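Local coordinates for protein homoserine O-acetyltransferase (Pseudomonas veronii, PDB 5EFZ) that hydrolyses ethyl acetate to ethanol and acetate and takes part in the breakdown of short-chain methyl ketones, at residues Q306-D311 with D332-L337; M226-E231 with G252-Y257; S330-G333 with G339-A342; D312-Q317 with S323-L328. All blocks are in the same frame, centred on the assembly; numbering follows the deposited sequence.

Interaction 1 (Q306-D311 with D332-L337); sequences QFFTVD and DGHLGL. With ACT (acetate ion), chain O.
H334 lays one face of its imidazole against F307, and F308 closes in beside it. The H334 side chain can be followed outward from the backbone. H334 CB meets F307 CE2 at 3.7 Å. CG is anti to the backbone N, beside the carbonyl carbon (chi1 -169°), and the ring is turned to the two phenylalanines. CZ of F307 stands over the centre of the imidazole, 3.3 Å from H334 CD2. The two rings meet obliquely, at 43°. ND1 has its strongest partner in D305, to which it is hydrogen-bonded. H334 CE1 faces the edge of F308, 3.6 Å from F308 CD2. At the tip, H334 NE2 gives a nearly straight hydrogen bond of 2.7 Å to the acetate O, with an angle of 161° at the hydrogen. L337 CD1 lies across the other imidazole face. The acetate is also held by S151 OG and by the backbone N of Y68 and M152. S151, D305 and H334 are the inferred catalytic triad. F307 and F308 lie just before helix 310-317, and H334 lies in a 3-10 turn in the loop leading to helix 342-356. Helix 182-196 packs against both phenylalanines and helix 213-227 against H334.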
loop_
_atom_site.group_PDB
_atom_site.type_symbol
_atom_site.label_atom_id
_atom_site.label_comp_id
_atom_site.label_asym_id
_atom_site.label_seq_id
_atom_site.Cartn_x
_atom_site.Cartn_y
_atom_site.Cartn_z
ATOM N N GLN A 306 3.208 4.443 -5.115
ATOM C CA GLN A 306 2.102 4.265 -4.193
ATOM C C GLN A 306 2.092 5.203 -3.000
ATOM O O GLN A 306 1.068 5.274 -2.314
ATOM C CB GLN A 306 2.102 2.827 -3.687
ATOM C CG GLN A 306 2.073 1.804 -4.810
ATOM C CD GLN A 306 0.849 1.929 -5.681
ATOM O OE1 GLN A 306 -0.275 1.955 -5.177
ATOM N NE2 GLN A 306 1.053 2.005 -7.006
ATOM N N PHE A 307 3.204 5.863 -2.684
ATOM C CA PHE A 307 3.181 6.671 -1.462
ATOM C C PHE A 307 3.745 8.076 -1.595
ATOM O O PHE A 307 3.427 8.932 -0.764
ATOM C CB PHE A 307 3.859 5.912 -0.286
ATOM C CG PHE A 307 5.267 5.517 -0.522
ATOM C CD1 PHE A 307 6.304 6.325 -0.078
ATOM C CD2 PHE A 307 5.571 4.307 -1.116
ATOM C CE1 PHE A 307 7.619 5.961 -0.272
ATOM C CE2 PHE A 307 6.880 3.930 -1.315
ATOM C CZ PHE A 307 7.913 4.762 -0.884
ATOM N N PHE A 308 4.534 8.348 -2.637
ATOM C CA PHE A 308 4.829 9.737 -2.983
ATOM C C PHE A 308 4.081 9.973 -4.302
ATOM O O PHE A 308 4.649 9.775 -5.360
ATOM C CB PHE A 308 6.337 9.984 -3.147
ATOM C CG PHE A 308 7.096 10.156 -1.861
ATOM C CD1 PHE A 308 6.770 11.187 -0.981
ATOM C CD2 PHE A 308 8.177 9.338 -1.566
ATOM C CE1 PHE A 308 7.496 11.366 0.205
ATOM C CE2 PHE A 308 8.923 9.515 -0.388
ATOM C CZ PHE A 308 8.585 10.533 0.491
ATOM N N THR A 309 2.793 10.323 -4.250
ATOM C CA THR A 309 1.974 10.249 -5.463
ATOM C C THR A 309 2.154 11.425 -6.399
ATOM O O THR A 309 2.672 12.481 -6.014
ATOM C CB THR A 309 0.496 10.140 -5.131
ATOM O OG1 THR A 309 0.026 11.408 -4.649
ATOM C CG2 THR A 309 0.304 9.064 -4.038
ATOM N N VAL A 310 1.716 11.224 -7.635
ATOM C CA VAL A 310 1.708 12.303 -8.623
ATOM C C VAL A 310 0.928 13.497 -8.067
ATOM O O VAL A 310 1.339 14.663 -8.234
ATOM C CB VAL A 310 1.099 11.798 -9.961
ATOM C CG1 VAL A 310 0.787 12.925 -10.873
ATOM C CG2 VAL A 310 2.054 10.802 -10.624
ATOM N N ASP A 311 -0.197 13.212 -7.419
ATOM C CA ASP A 311 -1.044 14.272 -6.845
ATOM C C ASP A 311 -0.351 15.003 -5.692
ATOM O O ASP A 311 -0.494 16.234 -5.585
ATOM C CB ASP A 311 -2.383 13.714 -6.327
ATOM C CG ASP A 311 -3.319 13.286 -7.445
ATOM O OD1 ASP A 311 -3.418 13.984 -8.475
ATOM O OD2 ASP A 311 -3.942 12.217 -7.294
ATOM N N ASP A 332 6.847 0.631 -12.539
ATOM C CA ASP A 332 7.676 0.047 -11.471
ATOM C C ASP A 332 7.469 0.827 -10.174
ATOM O O ASP A 332 7.852 0.371 -9.106
ATOM C CB ASP A 332 9.178 0.032 -11.819
ATOM C CG ASP A 332 9.531 -1.011 -12.881
ATOM O OD1 ASP A 332 8.642 -1.433 -13.660
ATOM O OD2 ASP A 332 10.711 -1.399 -12.969
ATOM N N GLY A 333 6.846 1.993 -10.254
ATOM C CA GLY A 333 6.493 2.697 -9.023
ATOM C C GLY A 333 7.734 3.177 -8.286
ATOM O O GLY A 333 8.809 3.404 -8.873
ATOM N N HIS A 334 7.603 3.275 -6.964
ATOM C CA HIS A 334 8.662 3.919 -6.205
ATOM C C HIS A 334 10.045 3.300 -6.418
ATOM O O HIS A 334 11.067 4.014 -6.616
ATOM C CB HIS A 334 8.306 3.880 -4.721
ATOM C CG HIS A 334 9.204 4.746 -3.900
ATOM N ND1 HIS A 334 9.075 6.123 -3.871
ATOM C CD2 HIS A 334 10.265 4.439 -3.107
ATOM C CE1 HIS A 334 10.005 6.626 -3.061
ATOM N NE2 HIS A 334 10.741 5.627 -2.587
ATOM N N LEU A 335 10.111 1.969 -6.376
ATOM C CA LEU A 335 11.424 1.317 -6.431
ATOM C C LEU A 335 11.955 1.196 -7.858
ATOM O O LEU A 335 13.025 0.613 -8.075
ATOM C CB LEU A 335 11.379 -0.059 -5.756
ATOM C CG LEU A 335 11.208 0.069 -4.240
ATOM C CD1 LEU A 335 11.049 -1.311 -3.579
ATOM C CD2 LEU A 335 12.381 0.866 -3.629
ATOM N N GLY A 336 11.261 1.807 -8.820
ATOM C CA GLY A 336 11.878 2.128 -10.106
ATOM C C GLY A 336 13.118 2.993 -9.881
ATOM O O GLY A 336 13.966 3.093 -10.757
ATOM N N LEU A 337 13.267 3.584 -8.691
ATOM C CA LEU A 337 14.501 4.308 -8.374
ATOM C C LEU A 337 15.717 3.383 -8.405
ATOM O O LEU A 337 16.839 3.842 -8.596
ATOM C CB LEU A 337 14.415 4.982 -6.998
ATOM C CG LEU A 337 13.506 6.212 -6.884
ATOM C CD1 LEU A 337 13.328 6.581 -5.406
ATOM C CD2 LEU A 337 14.083 7.395 -7.684
HETATM C C ACT O . 13.666 5.829 -0.403
HETATM O O ACT O . 12.407 5.834 -0.515
HETATM O OXT ACT O . 14.215 6.856 0.121
HETATM C CH3 ACT O . 14.458 4.667 -0.899
#

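Interaction 2 (M226-E231 with G252-Y257)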
loop_
_atom_site.group_PDB
_atom_site.type_symbol
_atom_site.label_atom_id
_atom_site.label_comp_id
_atom_site.label_asym_id
_atom_site.label_seq_id
_atom_site.Cartn_x
_atom_site.Cartn_y
_atom_site.Cartn_z
ATOM N N MET A 226 4.261 -1.964 -1.023
ATOM C CA MET A 226 4.101 -0.518 -1.278
ATOM C C MET A 226 5.125 0.063 -2.262
ATOM O O MET A 226 4.924 1.152 -2.762
ATOM C CB MET A 226 4.219 0.289 0.043
ATOM C CG MET A 226 3.057 0.028 1.019
ATOM S SD MET A 226 1.482 0.602 0.403
ATOM C CE MET A 226 1.752 2.361 0.198
ATOM N N GLY A 227 6.189 -0.660 -2.538
ATOM C CA GLY A 227 7.328 -0.068 -3.232
ATOM C C GLY A 227 7.278 -0.157 -4.741
ATOM O O GLY A 227 8.048 0.519 -5.431
ATOM N N TRP A 228 6.384 -1.001 -5.262
ATOM C CA TRP A 228 6.311 -1.191 -6.728
ATOM C C TRP A 228 4.951 -0.699 -7.178
ATOM O O TRP A 228 4.615 0.466 -6.944
ATOM C CB TRP A 228 6.573 -2.658 -7.100
ATOM C CG TRP A 228 7.921 -3.178 -6.565
ATOM C CD1 TRP A 228 8.137 -3.916 -5.422
ATOM C CD2 TRP A 228 9.210 -2.955 -7.150
ATOM N NE1 TRP A 228 9.491 -4.196 -5.285
ATOM C CE2 TRP A 228 10.166 -3.596 -6.323
ATOM C CE3 TRP A 228 9.645 -2.296 -8.319
ATOM C CZ2 TRP A 228 11.542 -3.590 -6.618
ATOM C CZ3 TRP A 228 11.020 -2.274 -8.603
ATOM C CH2 TRP A 228 11.951 -2.948 -7.764
ATOM N N SER A 229 4.145 -1.537 -7.831
ATOM C CA SER A 229 2.744 -1.195 -8.052
ATOM C C SER A 229 1.966 -2.466 -8.360
ATOM O O SER A 229 2.556 -3.493 -8.688
ATOM C CB SER A 229 2.561 -0.183 -9.213
ATOM O OG SER A 229 2.738 -0.852 -10.452
ATOM N N PRO A 230 0.630 -2.420 -8.210
ATOM C CA PRO A 230 -0.137 -3.591 -8.643
ATOM C C PRO A 230 0.105 -3.922 -10.135
ATOM O O PRO A 230 0.149 -5.094 -10.515
ATOM C CB PRO A 230 -1.587 -3.168 -8.395
ATOM C CG PRO A 230 -1.461 -2.221 -7.179
ATOM C CD PRO A 230 -0.184 -1.449 -7.450
ATOM N N GLU A 231 0.267 -2.900 -10.967
ATOM C CA GLU A 231 0.520 -3.126 -12.393
ATOM C C GLU A 231 1.868 -3.796 -12.659
ATOM O O GLU A 231 1.992 -4.609 -13.583
ATOM C CB GLU A 231 0.488 -1.806 -13.173
ATOM C CG GLU A 231 -0.878 -1.379 -13.637
ATOM C CD GLU A 231 -1.529 -2.407 -14.537
ATOM O OE1 GLU A 231 -1.353 -2.362 -15.781
ATOM O OE2 GLU A 231 -2.227 -3.277 -13.993
ATOM N N GLY A 252 14.215 -13.539 -3.253
ATOM C CA GLY A 252 15.484 -13.396 -3.947
ATOM C C GLY A 252 15.921 -11.977 -4.228
ATOM O O GLY A 252 17.100 -11.726 -4.423
ATOM N N PHE A 253 14.975 -11.051 -4.267
ATOM C CA PHE A 253 15.275 -9.642 -4.488
ATOM C C PHE A 253 15.082 -8.844 -3.175
ATOM O O PHE A 253 16.020 -8.218 -2.649
ATOM C CB PHE A 253 14.371 -9.086 -5.615
ATOM C CG PHE A 253 14.722 -7.684 -6.082
ATOM C CD1 PHE A 253 14.460 -6.582 -5.295
ATOM C CD2 PHE A 253 15.261 -7.479 -7.343
ATOM C CE1 PHE A 253 14.769 -5.292 -5.729
ATOM C CE2 PHE A 253 15.569 -6.198 -7.801
ATOM C CZ PHE A 253 15.320 -5.096 -6.993
ATOM N N MET A 254 13.869 -8.859 -2.643
ATOM C CA MET A 254 13.506 -7.902 -1.585
ATOM C C MET A 254 14.051 -8.316 -0.214
ATOM O O MET A 254 14.658 -7.510 0.459
ATOM C CB MET A 254 11.973 -7.752 -1.506
ATOM C CG MET A 254 11.315 -7.210 -2.827
ATOM S SD MET A 254 11.820 -5.504 -3.114
ATOM C CE MET A 254 11.162 -4.670 -1.688
ATOM N N LYS A 255 13.799 -9.556 0.212
ATOM C CA LYS A 255 14.363 -9.988 1.488
ATOM C C LYS A 255 15.895 -9.917 1.465
ATOM O O LYS A 255 16.529 -9.502 2.426
ATOM C CB LYS A 255 13.912 -11.406 1.829
ATOM C CG LYS A 255 12.430 -11.487 2.212
ATOM C CD LYS A 255 12.012 -12.893 2.652
ATOM C CE LYS A 255 10.534 -12.919 3.035
ATOM N NZ LYS A 255 10.142 -14.295 3.423
ATOM N N ARG A 256 16.475 -10.331 0.348
ATOM C CA ARG A 256 17.933 -10.352 0.218
ATOM C C ARG A 256 18.521 -8.939 0.317
ATOM O O ARG A 256 19.598 -8.756 0.890
ATOM C CB ARG A 256 18.324 -11.025 -1.106
ATOM C CG ARG A 256 19.815 -11.105 -1.374
ATOM C CD ARG A 256 20.135 -11.944 -2.633
ATOM N NE ARG A 256 19.779 -13.350 -2.424
ATOM C CZ ARG A 256 19.294 -14.172 -3.356
ATOM N NH1 ARG A 256 19.127 -13.760 -4.611
ATOM N NH2 ARG A 256 19.001 -15.425 -3.038
ATOM N N TYR A 257 17.801 -7.950 -0.202
ATOM C CA TYR A 257 18.258 -6.549 -0.175
ATOM C C TYR A 257 18.404 -6.059 1.273
ATOM O O TYR A 257 19.419 -5.457 1.637
ATOM C CB TYR A 257 17.279 -5.638 -0.956
ATOM C CG TYR A 257 17.626 -4.154 -0.840
ATOM C CD1 TYR A 257 16.926 -3.332 0.010
ATOM C CD2 TYR A 257 18.671 -3.609 -1.578
ATOM C CE1 TYR A 257 17.275 -1.980 0.160
ATOM C CE2 TYR A 257 19.021 -2.262 -1.445
ATOM C CZ TYR A 257 18.306 -1.468 -0.582
ATOM O OH TYR A 257 18.629 -0.135 -0.443
#
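W228 turns one edge of its indole toward helix 246-258 and meets M254 and F253 there. The tight part is at the pyrrole N-H. W228 NE1 points at M254 SD, 3.4 Å away, in a weak hydrogen bond (154° at the hydrogen). The sulfur lies close to the indole plane, so this Met-aromatic contact is made at the ring edge and not over a face. M254 CG lies beside its backbone N (chi1 -61°) and the chain bends at chi2 and chi3. This folding brings SD to the N-H and leaves M254 CE 4.0 Å from W228 NE1. Along the same edge, W228 CZ2 comes within 3.8 Å of F253 CE1. The six-membered ring of the indole presents its edge to the face of F253 in an offset T-shaped pair, with planes at 76° and centroids 5.7 Å apart.

F253 marks the looser side. It meets the indole chiefly through CE1 and CZ and is partly exposed, whereas W228 and M254 are buried. Beyond it, R256 is exposed on the outer side of the helix and K255 is partly exposed. The rest of the indole is well packed: F232 stacks on it, F249 meets it edge-to-face, and L335 and T340 touch it. The W228 side chain lies about 7 Å from that of H334, an inferred active-site residue. The contact joins the loop just after helix 213-227 to helix 246-258. Both lie between strands 170-174 and 296-300, where alpha/beta hydrolases commonly carry a helical cap over the active site.

Interaction 3 (S330-G333 with G339-A342); sequences SIDG and GTDA
S330 and D332 reach across to D341 and T340, and an ST turn and a type I beta turn shape the 330-333 side. S330 OG donates to D341 OD2 at 2.7 Å, arriving on the anti side of that oxygen and 15° out of the carboxylate plane. T340 OG1 donates to D332 OD2 at 2.6 Å, meeting the anti lone pair of that oxygen. S330 OG also accepts from D332 N at 3.0 Å, the bond that makes the ST turn. With OG anti to the S330 backbone N (chi1 176°), the hydroxyl can serve both partners. An alanine in place of S330 would remove the hydroxyl, which is likely to leave D332 N without its acceptor and D341 OD2 without its serine donor.

Farther out, R237 forms a salt bridge with D332 OD2 and also bonds T340 O. Its charge probably offsets that of D332. D341 OD1 caps the start of helix 342-356 through M344 N. The contact closes the H334 loop of the alpha/beta-hydrolase fold beside that helix, the last of the chain. D332 OD1 and D341 OD2 approach to 4.2 Å, and one water gives a hydrogen to each, weakly to D341 OD2.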
loop_
_atom_site.group_PDB
_atom_site.type_symbol
_atom_site.label_atom_id
_atom_site.label_comp_id
_atom_site.label_asym_id
_atom_site.label_seq_id
_atom_site.Cartn_x
_atom_site.Cartn_y
_atom_site.Cartn_z
ATOM N N SER A 330 6.356 5.194 -15.219
ATOM C CA SER A 330 6.872 3.865 -14.943
ATOM C C SER A 330 5.927 3.081 -14.051
ATOM O O SER A 330 5.606 3.530 -12.946
ATOM C CB SER A 330 8.251 3.952 -14.251
ATOM O OG SER A 330 8.670 2.635 -13.915
ATOM N N ILE A 331 5.511 1.903 -14.503
ATOM C CA ILE A 331 4.681 1.058 -13.641
ATOM C C ILE A 331 5.520 0.421 -12.530
ATOM O O ILE A 331 4.967 -0.271 -11.660
ATOM C CB ILE A 331 3.951 -0.043 -14.444
ATOM C CG1 ILE A 331 4.961 -1.002 -15.080
ATOM C CG2 ILE A 331 3.002 0.584 -15.513
ATOM C CD1 ILE A 331 4.335 -2.227 -15.663
ATOM N N ASP A 332 6.847 0.631 -12.539
ATOM C CA ASP A 332 7.676 0.047 -11.471
ATOM C C ASP A 332 7.469 0.827 -10.174
ATOM O O ASP A 332 7.852 0.371 -9.106
ATOM C CB ASP A 332 9.178 0.032 -11.819
ATOM C CG ASP A 332 9.531 -1.011 -12.881
ATOM O OD1 ASP A 332 8.642 -1.433 -13.660
ATOM O OD2 ASP A 332 10.711 -1.399 -12.969
ATOM N N GLY A 333 6.846 1.993 -10.254
ATOM C CA GLY A 333 6.493 2.697 -9.023
ATOM C C GLY A 333 7.734 3.177 -8.286
ATOM O O GLY A 333 8.809 3.404 -8.873
ATOM N N GLY A 339 16.582 1.412 -10.575
ATOM C CA GLY A 339 17.102 1.207 -11.919
ATOM C C GLY A 339 16.596 -0.032 -12.646
ATOM O O GLY A 339 17.239 -0.506 -13.578
ATOM N N THR A 340 15.443 -0.552 -12.236
ATOM C CA THR A 340 14.836 -1.701 -12.888
ATOM C C THR A 340 14.218 -1.410 -14.264
ATOM O O THR A 340 14.043 -2.321 -15.087
ATOM C CB THR A 340 13.711 -2.285 -11.989
ATOM O OG1 THR A 340 12.874 -1.206 -11.545
ATOM C CG2 THR A 340 14.341 -2.953 -10.756
ATOM N N ASP A 341 13.862 -0.151 -14.485
ATOM C CA ASP A 341 13.099 0.267 -15.650
ATOM C C ASP A 341 13.959 1.189 -16.529
ATOM O O ASP A 341 14.126 2.393 -16.239
ATOM C CB ASP A 341 11.824 0.976 -15.217
ATOM C CG ASP A 341 10.958 1.388 -16.397
ATOM O OD1 ASP A 341 11.417 1.365 -17.571
ATOM O OD2 ASP A 341 9.799 1.763 -16.154
ATOM N N ALA A 342 14.534 0.602 -17.566
ATOM C CA ALA A 342 15.425 1.339 -18.458
ATOM C C ALA A 342 14.670 2.449 -19.229
ATOM O O ALA A 342 15.277 3.453 -19.587
ATOM C CB ALA A 342 16.120 0.370 -19.438
HETATM O O HOH W 1 8.271 -0.765 -16.621
#

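Interaction 4 (D312-Q317 with S323-L328). With EDO (1,2-ethanediol), chain M.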
loop_
_atom_site.group_PDB
_atom_site.type_symbol
_atom_site.label_atom_id
_atom_site.label_comp_id
_atom_site.label_asym_id
_atom_site.label_seq_id
_atom_site.Cartn_x
_atom_site.Cartn_y
_atom_site.Cartn_z
ATOM N N ASP A 312 0.343 14.258 -4.820
ATOM C CA ASP A 312 1.152 14.851 -3.742
ATOM C C ASP A 312 2.168 15.844 -4.320
ATOM O O ASP A 312 2.304 16.975 -3.837
ATOM C CB ASP A 312 1.934 13.801 -2.953
ATOM C CG ASP A 312 1.051 12.930 -2.029
ATOM O OD1 ASP A 312 -0.065 13.352 -1.624
ATOM O OD2 ASP A 312 1.496 11.799 -1.725
ATOM N N CYS A 313 2.862 15.429 -5.376
ATOM C CA CYS A 313 3.976 16.232 -5.870
ATOM C C CYS A 313 3.444 17.374 -6.698
ATOM O O CYS A 313 4.040 18.440 -6.706
ATOM C CB CYS A 313 4.965 15.397 -6.689
ATOM S SG CYS A 313 5.715 14.079 -5.672
ATOM N N LEU A 314 2.339 17.140 -7.395
ATOM C CA LEU A 314 1.747 18.228 -8.167
ATOM C C LEU A 314 1.338 19.389 -7.236
ATOM O O LEU A 314 1.523 20.569 -7.574
ATOM C CB LEU A 314 0.556 17.712 -8.969
ATOM C CG LEU A 314 -0.174 18.767 -9.813
ATOM C CD1 LEU A 314 0.776 19.444 -10.829
ATOM C CD2 LEU A 314 -1.382 18.162 -10.490
ATOM N N SER A 315 0.782 19.066 -6.060
ATOM C CA SER A 315 0.278 20.116 -5.180
ATOM C C SER A 315 1.424 20.991 -4.687
ATOM O O SER A 315 1.234 22.197 -4.489
ATOM C CB SER A 315 -0.502 19.542 -3.992
ATOM O OG SER A 315 0.356 18.838 -3.121
ATOM N N GLU A 316 2.602 20.406 -4.522
ATOM C CA GLU A 316 3.800 21.175 -4.127
ATOM C C GLU A 316 4.385 21.955 -5.322
ATOM O O GLU A 316 4.817 23.109 -5.175
ATOM C CB GLU A 316 4.867 20.257 -3.542
ATOM C CG GLU A 316 4.426 19.613 -2.213
ATOM C CD GLU A 316 5.517 18.808 -1.509
ATOM O OE1 GLU A 316 6.516 18.359 -2.153
ATOM O OE2 GLU A 316 5.369 18.640 -0.282
ATOM N N GLN A 317 4.402 21.328 -6.492
ATOM C CA GLN A 317 4.979 21.989 -7.670
ATOM C C GLN A 317 4.268 23.310 -7.973
ATOM O O GLN A 317 4.897 24.303 -8.365
ATOM C CB GLN A 317 4.934 21.075 -8.897
ATOM C CG GLN A 317 5.645 21.694 -10.121
ATOM C CD GLN A 317 4.685 22.499 -11.003
ATOM O OE1 GLN A 317 3.494 22.176 -11.082
ATOM N NE2 GLN A 317 5.210 23.532 -11.696
ATOM N N SER A 323 9.214 26.607 -11.647
ATOM C CA SER A 323 9.334 25.147 -11.710
ATOM C C SER A 323 8.543 24.500 -12.847
ATOM O O SER A 323 7.722 25.147 -13.492
ATOM C CB SER A 323 8.885 24.534 -10.383
ATOM O OG SER A 323 7.486 24.707 -10.181
ATOM N N GLU A 324 8.779 23.209 -13.064
ATOM C CA GLU A 324 8.048 22.436 -14.073
ATOM C C GLU A 324 7.683 21.095 -13.502
ATOM O O GLU A 324 8.450 20.517 -12.750
ATOM C CB GLU A 324 8.867 22.246 -15.343
ATOM C CG GLU A 324 9.228 23.584 -15.973
ATOM C CD GLU A 324 9.886 23.458 -17.321
ATOM O OE1 GLU A 324 9.731 22.404 -17.961
ATOM O OE2 GLU A 324 10.565 24.426 -17.748
ATOM N N PHE A 325 6.519 20.600 -13.889
ATOM C CA PHE A 325 6.046 19.296 -13.433
ATOM C C PHE A 325 6.325 18.270 -14.526
ATOM O O PHE A 325 5.803 18.379 -15.649
ATOM C CB PHE A 325 4.544 19.384 -13.099
ATOM C CG PHE A 325 3.989 18.153 -12.428
ATOM C CD1 PHE A 325 4.452 17.774 -11.181
ATOM C CD2 PHE A 325 2.972 17.406 -13.038
ATOM C CE1 PHE A 325 3.919 16.644 -10.532
ATOM C CE2 PHE A 325 2.434 16.261 -12.397
ATOM C CZ PHE A 325 2.931 15.886 -11.143
ATOM N N ARG A 326 7.228 17.339 -14.248
ATOM C CA ARG A 326 7.636 16.338 -15.231
ATOM C C ARG A 326 7.604 14.910 -14.660
ATOM O O ARG A 326 8.636 14.358 -14.317
ATOM C CB ARG A 326 9.033 16.663 -15.744
ATOM C CG ARG A 326 9.012 17.890 -16.694
ATOM C CD ARG A 326 10.362 18.446 -16.965
ATOM N NE ARG A 326 10.327 19.557 -17.929
ATOM C CZ ARG A 326 10.973 19.569 -19.088
ATOM N NH1 ARG A 326 11.679 18.516 -19.448
ATOM N NH2 ARG A 326 10.910 20.631 -19.890
ATOM N N PRO A 327 6.414 14.320 -14.593
ATOM C CA PRO A 327 6.333 12.961 -14.023
ATOM C C PRO A 327 7.121 11.966 -14.882
ATOM O O PRO A 327 7.114 12.099 -16.122
ATOM C CB PRO A 327 4.835 12.629 -14.071
ATOM C CG PRO A 327 4.141 13.918 -14.323
ATOM C CD PRO A 327 5.115 14.796 -15.084
ATOM N N LEU A 328 7.734 10.982 -14.229
ATOM C CA LEU A 328 8.391 9.868 -14.895
ATOM C C LEU A 328 7.365 8.755 -15.078
ATOM O O LEU A 328 6.711 8.362 -14.112
ATOM C CB LEU A 328 9.564 9.360 -14.059
ATOM C CG LEU A 328 10.664 10.411 -13.890
ATOM C CD1 LEU A 328 11.661 9.892 -12.893
ATOM C CD2 LEU A 328 11.351 10.646 -15.243
HETATM C C1 EDO M . 2.470 16.271 0.100
HETATM O O1 EDO M . 2.666 15.901 1.458
HETATM C C2 EDO M . 2.079 17.745 0.049
HETATM O O2 EDO M . 2.986 18.538 0.832
#
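The F325 ring takes L314 on one face: L314 CD1 sits almost above its centre, 3.7 Å from the centroid and 11° off the normal, a CH-pi contact. The contact packs helix 310-317 on strand 324-325 within a beta-alpha-beta unit that begins with strand 296-300, the last crossover of the alpha/beta-hydrolase sheet. L314 CB meets F325 CZ on the same side, also at 3.7 Å. L314 CG lies anti to N, and the turn at chi2 (58°) then brings CD1 over the ring. C313 CB is farther off, 4.2 Å from F325 CE1.

The Q317 amide is inclined 34° to the F325 ring, with Q317 OE1 near F325 CB at 3.6 Å. Q317 NE2 donates at 3.0 Å to S323 OG, which lies off the amide plane and has its stronger partner in the backbone O of I320. Replacing Q317 by an alanine would probably open a gap beside F325 CB and leave S323 OG without this donor. P301 also touches F325, and V299 touches Q317. Along the strand, R326 grips the E324 carboxylate side-on in a salt bridge: R326 NE and NH2 both reach E324 OE1, each at 2.9 Å.

Overall arrangement
From the N terminus, interaction 2 comes first. It closes a mostly helical loop of 20 residues between 226-231 and 252-257, and it ends before the others begin. Interaction 1 then spans from 306-311 to 332-337, again with 20 residues between. Interaction 4 is nested inside that loop, tying helix 310-317 to edge strand 324-325. Interaction 3 starts where interaction 1 ends: the two share D332 and G333, and its second segment leads into helix 342-356. Interactions 1, 2 and 3 touch one another around the loop that carries H334. There L335 N meets G227 O, and S229 OG meets I331 O. Interaction 4 stands about 25 Å from interaction 2, centre to centre.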